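Long-range contact in GDP-6-deoxy-D-mannose reductase (Pseudomonas aeruginosa, PDB 6X3B), which probably reduces GDP-4-dehydro-6-deoxy-D-mannose to GDP-rhamnose with NADPH, a step in building the lipopolysaccharide O-antigen: residues V173-G185 with R220-Y232. Residues are numbered along the deposited sequence; the frame is centred on the assembly and turned at random.
Sequences VLVARPFNHIGPG and RDFLDVQDVLSAY. With NDP (NADPH dihydro-nicotinamide-adenine-dinucleotide phosphate), chain E.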
loop_
_atom_site.group_PDB
_atom_site.type_symbol
_atom_site.label_atom_id
_atom_site.label_comp_id
_atom_site.label_asym_id
_atom_site.label_seq_id
_atom_site.Cartn_x
_atom_site.Cartn_y
_atom_site.Cartn_z
ATOM N N VAL A 173 9.579 -12.036 7.279
ATOM C CA VAL A 173 8.217 -11.576 7.060
ATOM C C VAL A 173 7.646 -12.299 5.855
ATOM O O VAL A 173 8.279 -12.358 4.791
ATOM C CB VAL A 173 8.156 -10.055 6.851
ATOM C CG1 VAL A 173 6.733 -9.642 6.520
ATOM C CG2 VAL A 173 8.670 -9.354 8.100
ATOM N N LEU A 174 6.445 -12.831 6.023
ATOM C CA LEU A 174 5.715 -13.500 4.967
ATOM C C LEU A 174 4.335 -12.866 4.846
ATOM O O LEU A 174 3.758 -12.392 5.835
ATOM C CB LEU A 174 5.552 -14.988 5.273
ATOM C CG LEU A 174 6.822 -15.718 5.726
ATOM C CD1 LEU A 174 6.418 -17.004 6.452
ATOM C CD2 LEU A 174 7.676 -16.034 4.501
ATOM N N VAL A 175 3.809 -12.863 3.627
ATOM C CA VAL A 175 2.479 -12.339 3.355
ATOM C C VAL A 175 1.668 -13.431 2.674
ATOM O O VAL A 175 2.120 -14.042 1.696
ATOM C CB VAL A 175 2.531 -11.064 2.490
ATOM C CG1 VAL A 175 1.141 -10.729 1.993
ATOM C CG2 VAL A 175 3.077 -9.910 3.299
ATOM N N ALA A 176 0.470 -13.672 3.187
ATOM C CA ALA A 176 -0.476 -14.563 2.547
ATOM C C ALA A 176 -1.660 -13.750 2.051
ATOM O O ALA A 176 -2.156 -12.884 2.775
ATOM C CB ALA A 176 -0.958 -15.637 3.522
ATOM N N ARG A 177 -2.132 -14.047 0.831
ATOM C CA ARG A 177 -3.351 -13.455 0.259
ATOM C C ARG A 177 -4.395 -14.550 0.090
ATOM O O ARG A 177 -4.479 -15.184 -0.972
ATOM C CB ARG A 177 -3.078 -12.764 -1.086
ATOM C CG ARG A 177 -2.194 -11.524 -0.957
ATOM C CD ARG A 177 -1.748 -10.976 -2.321
ATOM N NE ARG A 177 -1.052 -9.707 -2.162
ATOM C CZ ARG A 177 -0.417 -9.087 -3.153
ATOM N NH1 ARG A 177 -0.374 -9.649 -4.360
ATOM N NH2 ARG A 177 0.175 -7.916 -2.938
ATOM N N PRO A 178 -5.186 -14.847 1.112
ATOM C CA PRO A 178 -6.195 -15.902 0.972
ATOM C C PRO A 178 -7.374 -15.409 0.160
ATOM O O PRO A 178 -7.774 -14.242 0.247
ATOM C CB PRO A 178 -6.608 -16.187 2.418
ATOM C CG PRO A 178 -6.386 -14.843 3.115
ATOM C CD PRO A 178 -5.143 -14.283 2.474
ATOM N N PHE A 179 -7.934 -16.315 -0.637
ATOM C CA PHE A 179 -9.144 -15.981 -1.370
ATOM C C PHE A 179 -10.342 -16.422 -0.521
ATOM O O PHE A 179 -10.262 -16.368 0.710
ATOM C CB PHE A 179 -9.080 -16.595 -2.780
ATOM C CG PHE A 179 -8.103 -15.862 -3.711
ATOM C CD1 PHE A 179 -6.769 -15.704 -3.355
ATOM C CD2 PHE A 179 -8.533 -15.305 -4.910
ATOM C CE1 PHE A 179 -5.864 -15.032 -4.193
ATOM C CE2 PHE A 179 -7.643 -14.640 -5.755
ATOM C CZ PHE A 179 -6.303 -14.494 -5.390
ATOM N N ASN A 180 -11.459 -16.757 -1.164
ATOM C CA ASN A 180 -12.716 -17.069 -0.431
ATOM C C ASN A 180 -12.539 -18.209 0.582
ATOM O O ASN A 180 -11.921 -19.223 0.235
ATOM C CB ASN A 180 -13.899 -17.262 -1.379
ATOM C CG ASN A 180 -14.321 -15.960 -2.026
ATOM O OD1 ASN A 180 -13.617 -15.437 -2.881
ATOM N ND2 ASN A 180 -15.456 -15.427 -1.610
ATOM N N HIS A 181 -13.072 -18.059 1.767
ATOM C CA HIS A 181 -13.037 -19.053 2.871
ATOM C C HIS A 181 -14.430 -19.661 3.044
ATOM O O HIS A 181 -15.417 -18.946 2.827
ATOM C CB HIS A 181 -12.804 -18.370 4.227
ATOM C CG HIS A 181 -11.433 -17.859 4.507
ATOM N ND1 HIS A 181 -10.719 -17.122 3.599
ATOM C CD2 HIS A 181 -10.675 -17.913 5.621
ATOM C CE1 HIS A 181 -9.566 -16.772 4.121
ATOM N NE2 HIS A 181 -9.518 -17.242 5.361
ATOM N N ILE A 182 -14.514 -20.885 3.464
ATOM C CA ILE A 182 -15.804 -21.552 3.799
ATOM C C ILE A 182 -15.610 -22.213 5.166
ATOM O O ILE A 182 -14.635 -22.960 5.318
ATOM C CB ILE A 182 -16.235 -22.584 2.740
ATOM C CG1 ILE A 182 -16.424 -21.958 1.359
ATOM C CG2 ILE A 182 -17.493 -23.301 3.197
ATOM C CD1 ILE A 182 -16.858 -22.945 0.304
ATOM N N GLY A 183 -16.471 -21.900 6.133
ATOM C CA GLY A 183 -16.358 -22.540 7.424
ATOM C C GLY A 183 -17.441 -22.111 8.392
ATOM O O GLY A 183 -18.090 -21.077 8.225
ATOM N N PRO A 184 -17.676 -22.926 9.417
ATOM C CA PRO A 184 -18.546 -22.490 10.517
ATOM C C PRO A 184 -18.023 -21.200 11.131
ATOM O O PRO A 184 -16.829 -21.071 11.414
ATOM C CB PRO A 184 -18.478 -23.658 11.509
ATOM C CG PRO A 184 -18.089 -24.837 10.688
ATOM C CD PRO A 184 -17.219 -24.314 9.568
ATOM N N GLY A 185 -18.927 -20.232 11.318
ATOM C CA GLY A 185 -18.579 -18.957 11.904
ATOM C C GLY A 185 -18.299 -17.851 10.907
ATOM O O GLY A 185 -18.113 -16.701 11.323
ATOM N N ARG A 220 -16.103 -18.008 -7.947
ATOM C CA ARG A 220 -15.067 -17.546 -7.041
ATOM C C ARG A 220 -14.182 -18.729 -6.657
ATOM O O ARG A 220 -14.531 -19.891 -6.861
ATOM C CB ARG A 220 -15.655 -16.879 -5.781
ATOM C CG ARG A 220 -16.417 -15.564 -6.036
ATOM C CD ARG A 220 -15.456 -14.433 -6.407
ATOM N NE ARG A 220 -16.127 -13.132 -6.528
ATOM C CZ ARG A 220 -16.622 -12.651 -7.665
ATOM N NH1 ARG A 220 -16.553 -13.378 -8.773
ATOM N NH2 ARG A 220 -17.206 -11.457 -7.698
ATOM N N ASP A 221 -13.028 -18.416 -6.094
ATOM C CA ASP A 221 -12.060 -19.416 -5.650
ATOM C C ASP A 221 -12.245 -19.623 -4.144
ATOM O O ASP A 221 -11.941 -18.720 -3.359
ATOM C CB ASP A 221 -10.647 -18.933 -5.972
ATOM C CG ASP A 221 -9.589 -19.977 -5.705
ATOM O OD1 ASP A 221 -9.737 -20.718 -4.695
ATOM O OD2 ASP A 221 -8.596 -20.039 -6.493
ATOM N N PHE A 222 -12.704 -20.818 -3.740
ATOM C CA PHE A 222 -12.993 -21.152 -2.346
ATOM C C PHE A 222 -12.032 -22.186 -1.764
ATOM O O PHE A 222 -11.639 -23.139 -2.444
ATOM C CB PHE A 222 -14.412 -21.726 -2.191
ATOM C CG PHE A 222 -15.509 -20.743 -2.489
ATOM C CD1 PHE A 222 -16.023 -19.937 -1.486
ATOM C CD2 PHE A 222 -16.064 -20.664 -3.763
ATOM C CE1 PHE A 222 -17.054 -19.031 -1.766
ATOM C CE2 PHE A 222 -17.084 -19.767 -4.038
ATOM C CZ PHE A 222 -17.571 -18.951 -3.043
ATOM N N LEU A 223 -11.722 -22.026 -0.469
ATOM C CA LEU A 223 -11.055 -23.032 0.350
ATOM C C LEU A 223 -11.815 -23.230 1.656
ATOM O O LEU A 223 -12.346 -22.274 2.230
ATOM C CB LEU A 223 -9.612 -22.621 0.691
ATOM C CG LEU A 223 -8.562 -22.666 -0.416
ATOM C CD1 LEU A 223 -7.290 -21.984 0.070
ATOM C CD2 LEU A 223 -8.288 -24.115 -0.802
ATOM N N ASP A 224 -11.835 -24.466 2.151
ATOM C CA ASP A 224 -12.225 -24.672 3.538
ATOM C C ASP A 224 -11.264 -23.931 4.454
ATOM O O ASP A 224 -10.059 -23.872 4.192
ATOM C CB ASP A 224 -12.215 -26.163 3.906
ATOM C CG ASP A 224 -12.950 -26.431 5.213
ATOM O OD1 ASP A 224 -12.332 -26.332 6.295
ATOM O OD2 ASP A 224 -14.158 -26.706 5.148
ATOM N N VAL A 225 -11.796 -23.380 5.550
ATOM C CA VAL A 225 -10.951 -22.654 6.501
ATOM C C VAL A 225 -9.804 -23.525 7.005
ATOM O O VAL A 225 -8.721 -23.017 7.315
ATOM C CB VAL A 225 -11.813 -22.109 7.662
ATOM C CG1 VAL A 225 -12.503 -23.244 8.414
ATOM C CG2 VAL A 225 -10.983 -21.233 8.608
ATOM N N GLN A 226 -10.012 -24.840 7.094
ATOM C CA GLN A 226 -8.934 -25.712 7.560
ATOM C C GLN A 226 -7.795 -25.802 6.545
ATOM O O GLN A 226 -6.624 -25.929 6.934
ATOM C CB GLN A 226 -9.470 -27.109 7.866
ATOM C CG GLN A 226 -8.362 -28.053 8.336
ATOM C CD GLN A 226 -8.869 -29.430 8.702
ATOM O OE1 GLN A 226 -9.751 -29.570 9.551
ATOM N NE2 GLN A 226 -8.309 -30.459 8.065
ATOM N N ASP A 227 -8.109 -25.756 5.249
ATOM C CA ASP A 227 -7.035 -25.733 4.256
ATOM C C ASP A 227 -6.309 -24.396 4.280
ATOM O O ASP A 227 -5.087 -24.345 4.082
ATOM C CB ASP A 227 -7.586 -26.028 2.861
ATOM C CG ASP A 227 -7.835 -27.510 2.641
ATOM O OD1 ASP A 227 -7.109 -28.332 3.243
ATOM O OD2 ASP A 227 -8.756 -27.856 1.878
ATOM N N VAL A 228 -7.045 -23.307 4.546
ATOM C CA VAL A 228 -6.416 -22.000 4.704
ATOM C C VAL A 228 -5.458 -22.016 5.887
ATOM O O VAL A 228 -4.320 -21.545 5.789
ATOM C CB VAL A 228 -7.483 -20.904 4.863
ATOM C CG1 VAL A 228 -6.815 -19.565 5.128
ATOM C CG2 VAL A 228 -8.364 -20.835 3.628
ATOM N N LEU A 229 -5.915 -22.541 7.033
ATOM C CA LEU A 229 -5.044 -22.642 8.200
ATOM C C LEU A 229 -3.797 -23.456 7.903
ATOM O O LEU A 229 -2.701 -23.131 8.378
ATOM C CB LEU A 229 -5.789 -23.292 9.358
ATOM C CG LEU A 229 -6.914 -22.426 9.874
ATOM C CD1 LEU A 229 -7.610 -23.181 10.985
ATOM C CD2 LEU A 229 -6.299 -21.125 10.347
ATOM N N SER A 230 -3.959 -24.568 7.204
ATOM C CA SER A 230 -2.812 -25.436 6.980
ATOM C C SER A 230 -1.792 -24.745 6.088
ATOM O O SER A 230 -0.579 -24.911 6.265
ATOM C CB SER A 230 -3.281 -26.757 6.374
ATOM O OG SER A 230 -2.198 -27.470 5.808
ATOM N N ALA A 231 -2.275 -23.927 5.154
ATOM C CA ALA A 231 -1.376 -23.123 4.337
ATOM C C ALA A 231 -0.587 -22.142 5.186
ATOM O O ALA A 231 0.601 -21.943 4.941
ATOM C CB ALA A 231 -2.176 -22.386 3.254
ATOM N N TYR A 232 -1.227 -21.499 6.189
ATOM C CA TYR A 232 -0.496 -20.529 7.015
ATOM C C TYR A 232 0.603 -21.206 7.819
ATOM O O TYR A 232 1.716 -20.672 7.954
ATOM C CB TYR A 232 -1.435 -19.789 7.986
ATOM C CG TYR A 232 -2.501 -18.928 7.342
ATOM C CD1 TYR A 232 -2.469 -18.631 5.977
ATOM C CD2 TYR A 232 -3.549 -18.428 8.108
ATOM C CE1 TYR A 232 -3.475 -17.857 5.385
ATOM C CE2 TYR A 232 -4.554 -17.648 7.548
ATOM C CZ TYR A 232 -4.518 -17.359 6.186
ATOM O OH TYR A 232 -5.504 -16.586 5.601
HETATM P PA NDP E . -13.034 -11.537 12.130
HETATM O O1A NDP E . -13.606 -10.190 11.845
HETATM O O2A NDP E . -13.969 -12.688 12.294
HETATM O O5B NDP E . -12.073 -11.450 13.408
HETATM C C5B NDP E . -11.308 -10.241 13.629
HETATM C C4B NDP E . -10.500 -10.396 14.893
HETATM O O4B NDP E . -9.712 -9.197 15.107
HETATM C C3B NDP E . -11.303 -10.610 16.184
HETATM O O3B NDP E . -10.684 -11.587 17.013
HETATM C C2B NDP E . -11.299 -9.226 16.820
HETATM O O2B NDP E . -11.406 -9.324 18.238
HETATM C C1B NDP E . -9.913 -8.736 16.422
HETATM N N9A NDP E . -9.772 -7.287 16.439
HETATM C C8A NDP E . -10.483 -6.380 15.694
HETATM N N7A NDP E . -10.143 -5.138 15.926
HETATM C C5A NDP E . -9.146 -5.229 16.886
HETATM C C6A NDP E . -8.375 -4.258 17.552
HETATM N N6A NDP E . -8.528 -2.958 17.314
HETATM N N1A NDP E . -7.463 -4.680 18.459
HETATM C C2A NDP E . -7.346 -5.997 18.668
HETATM N N3A NDP E . -8.011 -7.001 18.104
HETATM C C4A NDP E . -8.908 -6.549 17.212
HETATM O O3 NDP E . -11.982 -11.906 10.980
HETATM P PN NDP E . -11.751 -13.273 10.178
HETATM O O1N NDP E . -11.320 -14.323 11.146
HETATM O O2N NDP E . -12.952 -13.536 9.333
HETATM O O5D NDP E . -10.517 -12.877 9.237
HETATM C C5D NDP E . -9.175 -13.194 9.678
HETATM C C4D NDP E . -8.185 -12.552 8.737
HETATM O O4D NDP E . -8.376 -13.096 7.407
HETATM C C3D NDP E . -8.295 -11.027 8.593
HETATM O O3D NDP E . -7.011 -10.428 8.488
HETATM C C2D NDP E . -9.109 -10.889 7.309
HETATM O O2D NDP E . -8.900 -9.648 6.654
HETATM C C1D NDP E . -8.590 -12.059 6.482
HETATM N N1N NDP E . -9.578 -12.521 5.463
HETATM C C2N NDP E . -10.706 -13.204 5.832
HETATM C C3N NDP E . -11.542 -13.767 4.907
HETATM C C7N NDP E . -12.862 -14.257 5.365
HETATM O O7N NDP E . -13.673 -14.693 4.541
HETATM N N7N NDP E . -13.133 -14.212 6.661
HETATM C C4N NDP E . -11.077 -13.855 3.494
HETATM C C5N NDP E . -9.885 -13.042 3.206
HETATM C C6N NDP E . -9.369 -12.265 4.130
HETATM P P2B NDP E . -12.760 -8.626 18.774
HETATM O O1X NDP E . -12.741 -8.800 20.277
HETATM O O2X NDP E . -12.703 -7.168 18.368
HETATM O O3X NDP E . -13.919 -9.354 18.127
HETATM O O HOH W 1 -12.187 -15.752 -5.111
HETATM O O HOH W 2 -15.926 -12.726 -3.139
HETATM O O HOH W 3 -7.548 -15.883 6.806
#
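His181 is held in a sandwich between Val228 and the NADPH nicotinamide, and illustrates how a strand pair and the helix that follows hold a cofactor-facing ring. Val228 CG2 makes a CH-pi contact with one face, 4.1 Å from the centroid of the His181 ring, while the nicotinamide lies over the opposite face, with C4N 3.3 Å from His181 ND1. The ring's rotation is fixed by ND1, which donates to Phe179 O in the carbonyl plane (3.0 Å), and by a water that His181 NE2 shares with Tyr232 OH and O4D of the nicotinamide ribose. That hydroxyl also meets Pro178 CG, at the edge of the Tyr232 ring.

Backbone bonds join 180-182 and 220-224 as parallel strands: Leu223 N donates to Asn180 O and Ile182 N to Leu223 O. Val225 N, in the helix's first turn, carries the pattern on to Ile182 O. Asp224 N-caps this helix, its OD1 accepting from Gln226 N (2.9 Å), while OD2 bonds to Ser309.

On the sheet face carrying Asn180, Phe222 and Ile182, apolar contacts centre on the Phe222 ring. Because Ile182 CG1 lies beside the backbone N (chi1 -60°), it comes within 3.5 Å of Phe222 CD1, and Asn180 CB packs obliquely against the same ring; waters bind the Asn180 amide.

In this Rossmann-type fold, strand 172-182 pairs with 119-123 and 244-247 along its first part and with 219-224 at its end; helix 225-238 then turns back against it, with Tyr232 touching Leu121 and Leu229 reaching helix 33-44.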